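Local atomic coordinates of caspase Nc (Drosophila melanogaster, PDB entry 2FP3), a protein that acts as an initiator cysteine protease in the caspase cascade that executes apoptosis, including steroid-triggered cell death during insect metamorphosis. Residues 29-34 with 92-97; 41-46 with 267-272; 64-69 with 87-92; 109-114 with 147-152; 143-148 with 155-160. The protein carries 2 engineered substitutions. All coordinates share one frame; numbering follows the deposited sequence.

Contact 1 (29-34 with 92-97); sequences GVVDGP and LFQELN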
# COMPACT_ATOMS: atom_id res chain seq x y z
N GLY A 29 -16.70 11.35 -1.68
CA GLY A 29 -17.39 11.50 -0.42
C GLY A 29 -16.51 12.02 0.70
O GLY A 29 -15.29 11.85 0.68
N VAL A 30 -17.14 12.66 1.68
CA VAL A 30 -16.43 13.22 2.82
C VAL A 30 -16.12 12.11 3.82
O VAL A 30 -16.98 11.30 4.14
CB VAL A 30 -17.28 14.29 3.54
CG1 VAL A 30 -16.49 14.91 4.67
CG2 VAL A 30 -17.74 15.35 2.55
N VAL A 31 -14.89 12.09 4.31
CA VAL A 31 -14.46 11.11 5.28
C VAL A 31 -13.66 11.85 6.34
O VAL A 31 -12.65 12.47 6.03
CB VAL A 31 -13.57 10.03 4.65
CG1 VAL A 31 -13.13 9.03 5.70
CG2 VAL A 31 -14.31 9.32 3.54
N ASP A 32 -14.13 11.79 7.59
CA ASP A 32 -13.43 12.47 8.67
C ASP A 32 -12.28 11.58 9.13
O ASP A 32 -12.36 10.35 9.04
OD1 ASP A 32 -14.26 10.75 11.10
OD2 ASP A 32 -16.20 11.27 10.20
N GLY A 33 -11.21 12.20 9.59
CA GLY A 33 -10.06 11.46 10.06
C GLY A 33 -9.04 12.44 10.59
O GLY A 33 -9.24 13.65 10.48
N PRO A 34 -7.92 11.96 11.15
CA PRO A 34 -6.87 12.81 11.70
C PRO A 34 -6.50 13.91 10.73
O PRO A 34 -6.80 13.83 9.54
CB PRO A 34 -5.72 11.84 11.92
CG PRO A 34 -6.42 10.55 12.23
CD PRO A 34 -7.51 10.54 11.18
N LEU A 92 -6.74 9.16 4.53
CA LEU A 92 -5.37 9.57 4.28
C LEU A 92 -5.06 9.87 2.82
O LEU A 92 -4.40 10.88 2.51
CB LEU A 92 -4.40 8.48 4.76
CG LEU A 92 -2.94 8.66 4.30
CD1 LEU A 92 -2.37 9.90 4.94
CD2 LEU A 92 -2.12 7.43 4.70
N PHE A 93 -5.52 9.01 1.92
CA PHE A 93 -5.23 9.24 0.51
C PHE A 93 -6.08 10.31 -0.14
O PHE A 93 -5.70 10.86 -1.18
CB PHE A 93 -5.24 7.91 -0.26
CG PHE A 93 -4.02 7.07 0.01
CD1 PHE A 93 -4.02 6.13 1.03
CD2 PHE A 93 -2.83 7.33 -0.66
CE1 PHE A 93 -2.85 5.46 1.39
CE2 PHE A 93 -1.65 6.67 -0.30
CZ PHE A 93 -1.67 5.73 0.73
N GLN A 94 -7.22 10.64 0.47
CA GLN A 94 -8.04 11.73 -0.06
C GLN A 94 -7.27 13.02 0.20
O GLN A 94 -7.26 13.93 -0.62
CB GLN A 94 -9.39 11.81 0.63
CG GLN A 94 -10.39 10.78 0.13
CD GLN A 94 -11.78 11.05 0.64
OE1 GLN A 94 -12.00 11.26 1.84
NE2 GLN A 94 -12.75 11.03 -0.27
N GLU A 95 -6.62 13.09 1.36
CA GLU A 95 -5.84 14.26 1.73
C GLU A 95 -4.55 14.31 0.92
O GLU A 95 -3.92 15.37 0.81
CB GLU A 95 -5.53 14.22 3.23
CG GLU A 95 -6.78 14.07 4.08
CD GLU A 95 -7.70 15.28 4.01
OE1 GLU A 95 -8.92 15.12 4.23
OE2 GLU A 95 -7.21 16.40 3.74
N LEU A 96 -4.13 13.17 0.36
CA LEU A 96 -2.93 13.18 -0.47
C LEU A 96 -3.38 13.45 -1.90
O LEU A 96 -2.58 13.48 -2.83
CB LEU A 96 -2.18 11.84 -0.39
CG LEU A 96 -1.63 11.44 0.98
CD1 LEU A 96 -0.78 10.20 0.84
CD2 LEU A 96 -0.82 12.57 1.56
N ASN A 97 -4.68 13.65 -2.06
CA ASN A 97 -5.28 13.94 -3.35
C ASN A 97 -5.15 12.81 -4.38
O ASN A 97 -4.92 13.08 -5.55
CB ASN A 97 -4.68 15.22 -3.92
CG ASN A 97 -4.79 16.38 -2.97
OD1 ASN A 97 -3.82 16.75 -2.30
ND2 ASN A 97 -5.98 16.96 -2.88

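Contact 2 (41-46 with 267-272); sequences KIHGGD and AHDTDL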
# COMPACT_ATOMS: atom_id res chain seq x y z
N LYS A 41 5.67 23.40 -0.12
CA LYS A 41 6.60 23.44 -1.24
C LYS A 41 6.67 22.04 -1.84
O LYS A 41 6.08 21.10 -1.32
CB LYS A 41 7.99 23.83 -0.73
CG LYS A 41 8.50 22.84 0.32
CD LYS A 41 9.77 23.29 1.04
CE LYS A 41 11.04 22.99 0.26
NZ LYS A 41 12.24 23.51 0.97
N ILE A 42 7.40 21.91 -2.94
CA ILE A 42 7.62 20.62 -3.57
C ILE A 42 8.95 20.18 -2.96
O ILE A 42 9.97 20.85 -3.14
CB ILE A 42 7.78 20.75 -5.10
CG1 ILE A 42 6.48 21.29 -5.72
CG2 ILE A 42 8.17 19.40 -5.70
CD1 ILE A 42 5.26 20.41 -5.51
N HIS A 43 8.93 19.07 -2.24
CA HIS A 43 10.14 18.57 -1.61
C HIS A 43 11.01 17.81 -2.59
O HIS A 43 10.52 16.99 -3.35
CB HIS A 43 9.77 17.70 -0.41
CG HIS A 43 9.13 18.48 0.70
ND1 HIS A 43 9.84 18.99 1.76
CD2 HIS A 43 7.85 18.90 0.87
CE1 HIS A 43 9.04 19.70 2.53
NE2 HIS A 43 7.82 19.66 2.01
N GLY A 44 12.30 18.11 -2.58
CA GLY A 44 13.23 17.47 -3.50
C GLY A 44 14.48 16.98 -2.81
O GLY A 44 15.56 16.95 -3.41
N GLY A 45 14.34 16.61 -1.54
CA GLY A 45 15.45 16.10 -0.76
C GLY A 45 16.64 17.01 -0.55
O GLY A 45 17.25 16.98 0.52
N ASP A 46 16.97 17.82 -1.55
CA ASP A 46 18.12 18.72 -1.47
C ASP A 46 19.41 17.92 -1.31
O ASP A 46 20.50 18.43 -1.55
CB ASP A 46 17.96 19.70 -0.29
CG ASP A 46 17.04 20.86 -0.61
OD1 ASP A 46 16.83 21.72 0.28
OD2 ASP A 46 16.53 20.93 -1.75
N ALA A 267 4.07 13.12 6.13
CA ALA A 267 4.05 13.11 4.67
C ALA A 267 4.39 14.48 4.04
O ALA A 267 4.94 14.55 2.95
CB ALA A 267 2.68 12.64 4.18
N HIS A 268 4.07 15.55 4.75
CA HIS A 268 4.34 16.91 4.28
C HIS A 268 5.83 17.22 4.26
O HIS A 268 6.26 18.16 3.59
CB HIS A 268 3.71 17.91 5.24
CG HIS A 268 4.34 17.91 6.60
ND1 HIS A 268 5.47 18.65 6.90
CD2 HIS A 268 4.05 17.20 7.72
CE1 HIS A 268 5.84 18.40 8.14
NE2 HIS A 268 5.00 17.52 8.66
N ASP A 269 6.61 16.42 4.98
CA ASP A 269 8.04 16.68 5.13
C ASP A 269 9.01 15.54 4.84
O ASP A 269 10.18 15.77 4.49
CB ASP A 269 8.28 17.13 6.57
CG ASP A 269 9.32 18.21 6.69
OD1 ASP A 269 10.04 18.43 5.70
OD2 ASP A 269 9.41 18.82 7.78
N THR A 270 8.55 14.30 4.98
CA THR A 270 9.48 13.20 4.81
C THR A 270 9.13 12.17 3.74
O THR A 270 7.97 11.82 3.54
CB THR A 270 9.75 12.54 6.21
OG1 THR A 270 9.29 11.19 6.24
CG2 THR A 270 9.04 13.32 7.30
N ASP A 271 10.16 11.70 3.04
CA ASP A 271 10.02 10.72 1.97
C ASP A 271 9.46 9.40 2.49
O ASP A 271 9.58 9.09 3.68
CB ASP A 271 11.37 10.53 1.28
CG ASP A 271 12.41 9.86 2.17
OD1 ASP A 271 12.49 8.61 2.17
OD2 ASP A 271 13.16 10.57 2.87
N LEU A 272 8.83 8.63 1.60
CA LEU A 272 8.22 7.34 1.96
C LEU A 272 9.08 6.35 2.73
O LEU A 272 8.64 5.80 3.74
CB LEU A 272 7.66 6.64 0.71
CG LEU A 272 6.92 5.33 1.05
CD1 LEU A 272 5.84 5.61 2.07
CD2 LEU A 272 6.32 4.70 -0.20

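Contact 3 (64-69 with 87-92); sequences LLMVNI and KSLIHL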
# COMPACT_ATOMS: atom_id res chain seq x y z
N LEU A 64 -4.78 4.97 -5.85
CA LEU A 64 -4.73 3.96 -4.81
C LEU A 64 -5.72 2.86 -5.11
O LEU A 64 -6.91 3.11 -5.32
CB LEU A 64 -5.07 4.56 -3.43
CG LEU A 64 -5.46 3.49 -2.39
CD1 LEU A 64 -4.26 2.62 -2.11
CD2 LEU A 64 -5.97 4.14 -1.10
N LEU A 65 -5.23 1.63 -5.15
CA LEU A 65 -6.10 0.48 -5.36
C LEU A 65 -6.17 -0.15 -3.98
O LEU A 65 -5.17 -0.70 -3.50
CB LEU A 65 -5.50 -0.52 -6.35
CG LEU A 65 -6.23 -1.87 -6.37
CD1 LEU A 65 -7.68 -1.66 -6.80
CD2 LEU A 65 -5.53 -2.84 -7.31
N MET A 66 -7.32 -0.05 -3.33
CA MET A 66 -7.47 -0.62 -2.00
C MET A 66 -8.41 -1.81 -2.01
O MET A 66 -9.58 -1.68 -2.36
CB MET A 66 -8.00 0.41 -1.02
CG MET A 66 -7.63 0.10 0.41
SD MET A 66 -8.88 0.55 1.60
CE MET A 66 -8.87 2.30 1.48
N VAL A 67 -7.91 -2.97 -1.62
CA VAL A 67 -8.72 -4.18 -1.58
C VAL A 67 -8.71 -4.77 -0.16
O VAL A 67 -7.70 -5.32 0.28
CB VAL A 67 -8.20 -5.22 -2.59
CG1 VAL A 67 -8.95 -6.53 -2.44
CG2 VAL A 67 -8.34 -4.67 -4.00
N ASN A 68 -9.82 -4.63 0.54
CA ASN A 68 -9.95 -5.13 1.91
C ASN A 68 -10.90 -6.34 1.94
O ASN A 68 -12.12 -6.17 1.97
CB ASN A 68 -10.49 -4.02 2.82
CG ASN A 68 -10.13 -4.23 4.28
OD1 ASN A 68 -9.68 -5.31 4.68
ND2 ASN A 68 -10.34 -3.20 5.09
N ILE A 69 -10.33 -7.54 1.93
CA ILE A 69 -11.12 -8.78 1.97
C ILE A 69 -11.39 -9.13 3.43
O ILE A 69 -10.46 -9.25 4.23
CB ILE A 69 -10.34 -9.94 1.32
CG1 ILE A 69 -9.93 -9.56 -0.10
CG2 ILE A 69 -11.19 -11.20 1.32
CD1 ILE A 69 -9.11 -10.62 -0.80
N LYS A 87 -11.31 2.95 6.20
CA LYS A 87 -11.61 4.35 6.48
C LYS A 87 -10.33 5.16 6.62
O LYS A 87 -10.19 6.24 6.04
CB LYS A 87 -12.42 4.48 7.77
CG LYS A 87 -13.69 3.63 7.82
CD LYS A 87 -14.36 3.72 9.19
CE LYS A 87 -15.49 2.70 9.36
NZ LYS A 87 -16.64 2.95 8.44
N SER A 88 -9.38 4.65 7.40
CA SER A 88 -8.11 5.33 7.60
C SER A 88 -7.38 5.53 6.27
O SER A 88 -6.94 6.64 5.96
CB SER A 88 -7.23 4.52 8.56
OG SER A 88 -7.82 4.41 9.85
N LEU A 89 -7.25 4.46 5.49
CA LEU A 89 -6.55 4.57 4.22
C LEU A 89 -7.25 5.55 3.29
O LEU A 89 -6.60 6.43 2.70
CB LEU A 89 -6.42 3.20 3.56
CG LEU A 89 -5.43 2.25 4.24
CD1 LEU A 89 -5.62 0.83 3.74
CD2 LEU A 89 -4.01 2.74 4.00
N ILE A 90 -8.56 5.41 3.14
CA ILE A 90 -9.30 6.31 2.27
C ILE A 90 -9.10 7.75 2.72
O ILE A 90 -8.72 8.61 1.93
CB ILE A 90 -10.80 5.96 2.22
CG1 ILE A 90 -10.99 4.67 1.43
CG2 ILE A 90 -11.60 7.08 1.54
CD1 ILE A 90 -12.35 4.01 1.62
N HIS A 91 -9.35 8.02 3.99
CA HIS A 91 -9.17 9.37 4.50
C HIS A 91 -7.78 9.91 4.17
O HIS A 91 -7.64 10.99 3.59
CB HIS A 91 -9.36 9.39 6.02
CG HIS A 91 -8.87 10.66 6.66
ND1 HIS A 91 -9.47 11.88 6.43
CD2 HIS A 91 -7.81 10.90 7.45
CE1 HIS A 91 -8.78 12.82 7.05
NE2 HIS A 91 -7.77 12.25 7.68
N LEU A 92 -6.74 9.16 4.53
CA LEU A 92 -5.37 9.57 4.28
C LEU A 92 -5.06 9.87 2.82
O LEU A 92 -4.40 10.88 2.51
CB LEU A 92 -4.40 8.48 4.76
CG LEU A 92 -2.94 8.66 4.30
CD1 LEU A 92 -2.37 9.90 4.94
CD2 LEU A 92 -2.12 7.43 4.70

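Contact 4 (109-114 with 147-152); sequences DQFFKL and VEFRDG. Engineered in segment 147-152: Arg150 (natural residue Cys).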
# COMPACT_ATOMS: atom_id res chain seq x y z
N ASP A 109 -10.31 -14.56 -9.17
CA ASP A 109 -10.61 -14.14 -10.53
C ASP A 109 -10.98 -12.66 -10.62
O ASP A 109 -10.53 -11.96 -11.52
CB ASP A 109 -11.74 -14.99 -11.10
CG ASP A 109 -11.92 -14.79 -12.59
OD1 ASP A 109 -10.95 -15.04 -13.34
OD2 ASP A 109 -13.02 -14.38 -13.01
N GLN A 110 -11.81 -12.18 -9.71
CA GLN A 110 -12.22 -10.78 -9.73
C GLN A 110 -11.02 -9.88 -9.44
O GLN A 110 -10.82 -8.86 -10.10
CB GLN A 110 -13.31 -10.54 -8.69
CG GLN A 110 -14.58 -11.32 -8.91
CD GLN A 110 -15.62 -11.05 -7.84
OE1 GLN A 110 -15.35 -11.21 -6.65
NE2 GLN A 110 -16.81 -10.63 -8.26
N PHE A 111 -10.23 -10.28 -8.45
CA PHE A 111 -9.06 -9.50 -8.06
C PHE A 111 -8.16 -9.14 -9.22
O PHE A 111 -7.84 -7.97 -9.42
CB PHE A 111 -8.23 -10.23 -7.02
CG PHE A 111 -6.99 -9.49 -6.63
CD1 PHE A 111 -7.08 -8.31 -5.90
CD2 PHE A 111 -5.75 -9.89 -7.09
CE1 PHE A 111 -5.96 -7.55 -5.65
CE2 PHE A 111 -4.62 -9.13 -6.84
CZ PHE A 111 -4.73 -7.95 -6.12
N PHE A 112 -7.74 -10.15 -9.98
CA PHE A 112 -6.86 -9.93 -11.12
C PHE A 112 -7.51 -9.17 -12.26
O PHE A 112 -6.82 -8.63 -13.13
CB PHE A 112 -6.30 -11.25 -11.64
CG PHE A 112 -5.21 -11.82 -10.78
CD1 PHE A 112 -5.49 -12.78 -9.82
CD2 PHE A 112 -3.90 -11.36 -10.91
CE1 PHE A 112 -4.48 -13.28 -8.99
CE2 PHE A 112 -2.89 -11.85 -10.09
CZ PHE A 112 -3.18 -12.81 -9.13
N LYS A 113 -8.84 -9.15 -12.29
CA LYS A 113 -9.52 -8.43 -13.34
C LYS A 113 -9.53 -6.96 -12.95
O LYS A 113 -9.30 -6.09 -13.78
CB LYS A 113 -10.95 -8.95 -13.54
CG LYS A 113 -11.65 -8.35 -14.75
CD LYS A 113 -12.96 -9.06 -15.07
CE LYS A 113 -13.62 -8.47 -16.32
NZ LYS A 113 -14.83 -9.23 -16.74
N LEU A 114 -9.80 -6.69 -11.67
CA LEU A 114 -9.82 -5.32 -11.16
C LEU A 114 -8.45 -4.69 -11.35
O LEU A 114 -8.32 -3.57 -11.83
CB LEU A 114 -10.12 -5.29 -9.66
CG LEU A 114 -11.44 -5.83 -9.13
CD1 LEU A 114 -11.46 -5.64 -7.62
CD2 LEU A 114 -12.62 -5.12 -9.79
N VAL A 147 -1.75 -15.80 -0.97
CA VAL A 147 -2.74 -14.83 -0.52
C VAL A 147 -4.15 -15.39 -0.72
O VAL A 147 -4.46 -15.92 -1.78
CB VAL A 147 -2.59 -13.49 -1.29
CG1 VAL A 147 -3.67 -12.53 -0.88
CG2 VAL A 147 -1.23 -12.88 -1.01
N GLU A 148 -4.99 -15.26 0.31
CA GLU A 148 -6.37 -15.74 0.26
C GLU A 148 -7.36 -14.69 -0.23
O GLU A 148 -7.13 -13.49 -0.08
CB GLU A 148 -6.86 -16.16 1.64
CG GLU A 148 -6.49 -17.54 2.11
CD GLU A 148 -7.35 -17.94 3.30
OE1 GLU A 148 -8.51 -18.35 3.08
OE2 GLU A 148 -6.87 -17.83 4.44
N PHE A 149 -8.47 -15.16 -0.79
CA PHE A 149 -9.53 -14.28 -1.26
C PHE A 149 -10.86 -14.75 -0.66
O PHE A 149 -10.89 -15.72 0.10
CB PHE A 149 -9.60 -14.28 -2.79
CG PHE A 149 -8.37 -13.71 -3.45
CD1 PHE A 149 -7.34 -14.53 -3.87
CD2 PHE A 149 -8.24 -12.33 -3.63
CE1 PHE A 149 -6.19 -14.00 -4.45
CE2 PHE A 149 -7.10 -11.79 -4.20
CZ PHE A 149 -6.07 -12.63 -4.62
N ARG A 150 -11.94 -14.05 -1.00
CA ARG A 150 -13.28 -14.36 -0.51
C ARG A 150 -13.66 -15.84 -0.66
O ARG A 150 -14.14 -16.47 0.28
CB ARG A 150 -14.31 -13.50 -1.26
CG ARG A 150 -15.75 -13.85 -0.97
CD ARG A 150 -16.54 -13.99 -2.25
NE ARG A 150 -17.97 -13.90 -2.03
CZ ARG A 150 -18.88 -13.86 -3.00
NH1 ARG A 150 -18.51 -13.91 -4.27
NH2 ARG A 150 -20.17 -13.76 -2.69
N ASP A 151 -13.45 -16.38 -1.86
CA ASP A 151 -13.78 -17.76 -2.16
C ASP A 151 -12.82 -18.75 -1.49
O ASP A 151 -12.88 -19.95 -1.75
CB ASP A 151 -13.78 -17.97 -3.68
CG ASP A 151 -12.43 -17.66 -4.31
OD1 ASP A 151 -12.33 -17.69 -5.56
OD2 ASP A 151 -11.47 -17.38 -3.55
N GLY A 152 -11.94 -18.25 -0.64
CA GLY A 152 -10.99 -19.12 0.03
C GLY A 152 -9.82 -19.54 -0.83
O GLY A 152 -8.86 -20.12 -0.33

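Contact 5 (143-148 with 155-160); sequences GKEKVE and VDMQKI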
# COMPACT_ATOMS: atom_id res chain seq x y z
N GLY A 143 8.21 -22.98 0.46
CA GLY A 143 9.08 -21.82 0.42
C GLY A 143 8.36 -20.68 -0.28
O GLY A 143 8.93 -19.62 -0.51
N LYS A 144 7.09 -20.92 -0.61
CA LYS A 144 6.26 -19.92 -1.29
C LYS A 144 5.34 -19.16 -0.35
O LYS A 144 5.05 -19.59 0.77
CB LYS A 144 5.42 -20.57 -2.39
CG LYS A 144 6.20 -20.96 -3.64
CD LYS A 144 5.25 -21.27 -4.79
CE LYS A 144 5.99 -21.66 -6.05
NZ LYS A 144 6.72 -22.96 -5.91
N GLU A 145 4.87 -18.01 -0.82
CA GLU A 145 3.98 -17.15 -0.07
C GLU A 145 2.68 -17.01 -0.86
O GLU A 145 2.71 -16.72 -2.06
CB GLU A 145 4.65 -15.79 0.14
CG GLU A 145 3.89 -14.80 1.00
CD GLU A 145 4.79 -13.67 1.47
OE1 GLU A 145 5.55 -13.13 0.64
OE2 GLU A 145 4.74 -13.33 2.67
N LYS A 146 1.55 -17.22 -0.20
CA LYS A 146 0.26 -17.14 -0.86
C LYS A 146 -0.69 -16.12 -0.24
O LYS A 146 -0.47 -15.64 0.87
CB LYS A 146 -0.41 -18.53 -0.86
CG LYS A 146 0.40 -19.61 -1.57
CD LYS A 146 -0.32 -20.95 -1.54
CE LYS A 146 0.47 -22.02 -2.27
NZ LYS A 146 -0.23 -23.34 -2.23
N VAL A 147 -1.75 -15.80 -0.97
CA VAL A 147 -2.74 -14.83 -0.52
C VAL A 147 -4.15 -15.39 -0.72
O VAL A 147 -4.46 -15.92 -1.78
CB VAL A 147 -2.59 -13.49 -1.29
CG1 VAL A 147 -3.67 -12.53 -0.88
CG2 VAL A 147 -1.23 -12.88 -1.01
N GLU A 148 -4.99 -15.26 0.31
CA GLU A 148 -6.37 -15.74 0.26
C GLU A 148 -7.36 -14.69 -0.23
O GLU A 148 -7.13 -13.49 -0.08
CB GLU A 148 -6.86 -16.16 1.64
CG GLU A 148 -6.49 -17.54 2.11
CD GLU A 148 -7.35 -17.94 3.30
OE1 GLU A 148 -8.51 -18.35 3.08
OE2 GLU A 148 -6.87 -17.83 4.44
N VAL A 155 -3.24 -17.68 -4.11
CA VAL A 155 -2.36 -17.34 -5.24
C VAL A 155 -0.96 -17.01 -4.73
O VAL A 155 -0.80 -16.54 -3.60
CB VAL A 155 -2.87 -16.08 -5.98
CG1 VAL A 155 -2.06 -15.86 -7.24
CG2 VAL A 155 -4.34 -16.21 -6.29
N ASP A 156 0.04 -17.25 -5.57
CA ASP A 156 1.42 -16.93 -5.21
C ASP A 156 1.54 -15.42 -5.24
O ASP A 156 1.23 -14.80 -6.26
CB ASP A 156 2.41 -17.52 -6.22
CG ASP A 156 2.79 -18.96 -5.92
OD1 ASP A 156 3.68 -19.49 -6.61
OD2 ASP A 156 2.21 -19.55 -4.99
N MET A 157 1.98 -14.82 -4.15
CA MET A 157 2.12 -13.38 -4.13
C MET A 157 3.03 -12.96 -5.28
O MET A 157 2.95 -11.84 -5.78
CB MET A 157 2.69 -12.90 -2.81
CG MET A 157 2.58 -11.41 -2.65
SD MET A 157 2.54 -10.93 -0.94
CE MET A 157 4.31 -10.81 -0.60
N GLN A 158 3.89 -13.88 -5.70
CA GLN A 158 4.78 -13.62 -6.81
C GLN A 158 3.92 -13.24 -8.02
O GLN A 158 4.23 -12.31 -8.74
CB GLN A 158 5.59 -14.87 -7.14
CG GLN A 158 7.09 -14.74 -6.91
CD GLN A 158 7.73 -13.70 -7.81
OE1 GLN A 158 7.56 -12.50 -7.61
NE2 GLN A 158 8.45 -14.17 -8.82
N LYS A 159 2.83 -13.98 -8.22
CA LYS A 159 1.92 -13.72 -9.33
C LYS A 159 1.53 -12.25 -9.28
O LYS A 159 1.73 -11.51 -10.24
CB LYS A 159 0.66 -14.59 -9.20
CG LYS A 159 -0.33 -14.48 -10.36
CD LYS A 159 0.03 -15.41 -11.53
CE LYS A 159 1.34 -15.03 -12.21
NZ LYS A 159 1.67 -15.93 -13.35
N ILE A 160 0.99 -11.84 -8.14
CA ILE A 160 0.58 -10.47 -7.93
C ILE A 160 1.70 -9.47 -8.26
O ILE A 160 1.48 -8.53 -9.02
CB ILE A 160 0.12 -10.26 -6.48
CG1 ILE A 160 -0.99 -11.25 -6.16
CG2 ILE A 160 -0.38 -8.84 -6.28
CD1 ILE A 160 -1.54 -11.14 -4.75
O HOH W 1 5.21 -16.24 -3.95

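Contact 1 (29-34 with 92-97)
Gln94 reaches from the last turn of helix 82-95 to Gly29 and Val31, fastening the extended N-terminal arm to the outside of the caspase fold as it approaches the first strand of the domain. The helix enters with Leu92, which turns inward onto Cys260 and Met263 of helix 251-266, and with Phe93, whose ring meets that of Phe98. Gln94 faces the other way. Its CG stands beside the backbone N (chi1 -79°) and the chain then runs extended, carrying the amide out to the arm. There NE2 gives a nearly straight hydrogen bond to Gly29 O (2.8 Å, 167° at the hydrogen), lying in the carbonyl plane and using an N-H in the plane of the amide. The other end of that amide, OE1, rests on Val31 CB at 3.4 Å, the two side chains meeting at about a right angle. The bond through NE2 settles which end of the amide faces Gly29 and leaves OE1 against Val31. Glu95 comes next, its side chain touching Val36, and Leu96 turns back to Met263. Asn97 ends the helix in a Schellman motif: its phi is positive (64°), and its N bonds to Gln94 O at 3.0 Å.

Contact 2 (41-46 with 267-272)
A chi1 of -67° sets the His43 imidazole beside its own backbone N and directs it at the loop 267-272, while Asp269, with chi1 at -142°, off a staggered value, swings its carboxylate back towards that ring although its CB is directed away. The two flat groups meet with their planes 54° apart, and Asp269 OD1 comes to 3.6 Å from His43 CE1. The carboxylate therefore lies near the carbon between the ring nitrogens; it could favour a protonated imidazole, though the charge is not seen. His43 NE2 is also close to His268 O, at 2.7 Å, but the angle is too poor for a hydrogen bond; that carbonyl is bonded by Ser39 OG instead. The ring is sandwiched as well. Asp269 CA lies 4.1 Å above one face and Lys41 CG 3.7 Å above the opposite one, both offset toward the rim. The ring of Tyr308 meets the imidazole too, and Asn310 OD1 accepts from His43 N, so the C-terminal tail shares in holding this histidine. This surface contact lies away from the active site. It lays the N-terminal arm over the connection between helix 251-266 and helix 272-284, where Asp271 is the N-cap of the second helix, its OD1 accepting from Asp274 N.

Contact 3 (64-69 with 87-92)
Met66 meets Leu89 and Ile90 inside a beta-alpha-beta crossover, in which strand 62-68 leads through helix 82-95 to the parallel neighbour, strand 98-103. The helix segment lies over the sheet nearly antiparallel to the strand segment, at 170°, with the two axes 10.3 Å apart. Polar interactions belong to the margin of this interface. At the strand's end Asn68 ND2 bonds to Ser86 OG and Ala82 O, which ties the strand to the first turns of the helix, while its OD1 accepts from Arg79 in the loop before that helix. On the helix's outward side His91 uses both ring nitrogens on the N-terminal arm, at Val31 O and Pro34 O. Backbone bonds hold the strand in the sheet, Leu64 and Met66 pairing with strand 98-103 and Leu65 with strand 130-139. The side chains that meet between strand and helix are apolar and buried. Leu64 makes a loose contact, its CD2 being 4.5 Å from Leu89 O. Met66 does most of the work: CB points toward the helix, chi1 of -155° puts CG roughly anti to the backbone N, and bends at chi2 and chi3 turn the thioether across Leu89. The methyl is modelled too near Ile90 CG1 for its exact place to be trusted. Farther back along the side chain, Met66 SD lies 3.9 Å from Leu89 CD1.

Contact 4 (109-114 with 147-152)
Phe111 leaves helix 108-119 with CG anti to the backbone N (chi1 178°), aimed at Phe149, which opens the type I turn 149-152 at the tip of a beta hairpin. Contact starts at the root of the side chain, where Phe111 CB lies 3.4 Å from Phe149 CE2. CG is just as near the same atom, at 3.3 Å. Beyond it the two sides of the ring part company: CD1 stays 3.9 Å from Phe149 CE2, whereas CD2 passes to Phe149 CZ at 3.7 Å and also lies over one face of the Phe112 ring. Farther out, CE1 reaches Val67 of the central sheet. The centroids are 5.2 Å apart and the planes meet at 38°, an oblique pairing that is neither a stack nor an edge-to-face contact. Helix and hairpin tip, with the inferred catalytic His137 about 9 Å from the Phe149 side chain, are thus joined here by close hydrocarbon packing, whose strength comes from shape and burial and not from any directional bond.

Contact 5 (143-148 with 155-160)
Glu145 O, leading into the beta hairpin 146-148/154-156, accepts the straightest bond across the contact, from Met157 N at the start of helix 157-162 (2.9 Å, 167°), the donor being tilted 28° from the carbonyl plane. A water bridges the same oxygen to Gln158 N, so one carbonyl serves two neighbouring amides of the helix's first turn. Farther along the hairpin Val147 N bonds to Val155 O, also at 2.9 Å but bent, and the return bond from Val155 N is weak; the ladder is loose here. Lys146 and Asp156 form the adjoining antiparallel non-hydrogen-bonded pair, whose side chains diverge, and Lys146 CA offers a C-H to Val155 O at 3.0 Å. Asp156 collects positive charge at longer range. The aliphatic part of Lys144 crosses the Asp156 carboxylate obliquely, but Lys144 NZ stays 4.7 Å from Asp156 OD1, so the attraction probably acts without a formed salt bridge. Glu145 and Met157 lie side by side, pointing the same way, the glutamate touching Ala184, an altered residue at the inferred catalytic position. The hairpin thus borders the active site. Packing continues on the hairpin face that carries Val147 and Val155, where Val147 faces Met157 and Ile160. With CG2 beside the backbone N, Val147 meets Ile160 at about a right angle, CG2 to CD1 at 4.1 Å.

This chain is the protease portion of the longer Dronc protein. Contacts 1 and 2 both lay its N-terminal arm against the caspase fold, their centres 19 Å apart, whereas contacts 3, 4 and 5 join elements of the fold's mixed sheet and its helices. Contact 3 is nested in the loop closed by contact 1, shares helix 82-95 with it and touches it through His91. The loop closed by contact 2 spans contacts 3, 4 and 5. Contacts 4 and 5 share strand 146-148, with centres 12 Å apart; Ile69 of contact 3 packs on Phe149 of contact 4. The arm contacts thus lie away from the catalytic region that contacts 4 and 5 border, with contact 3 between them.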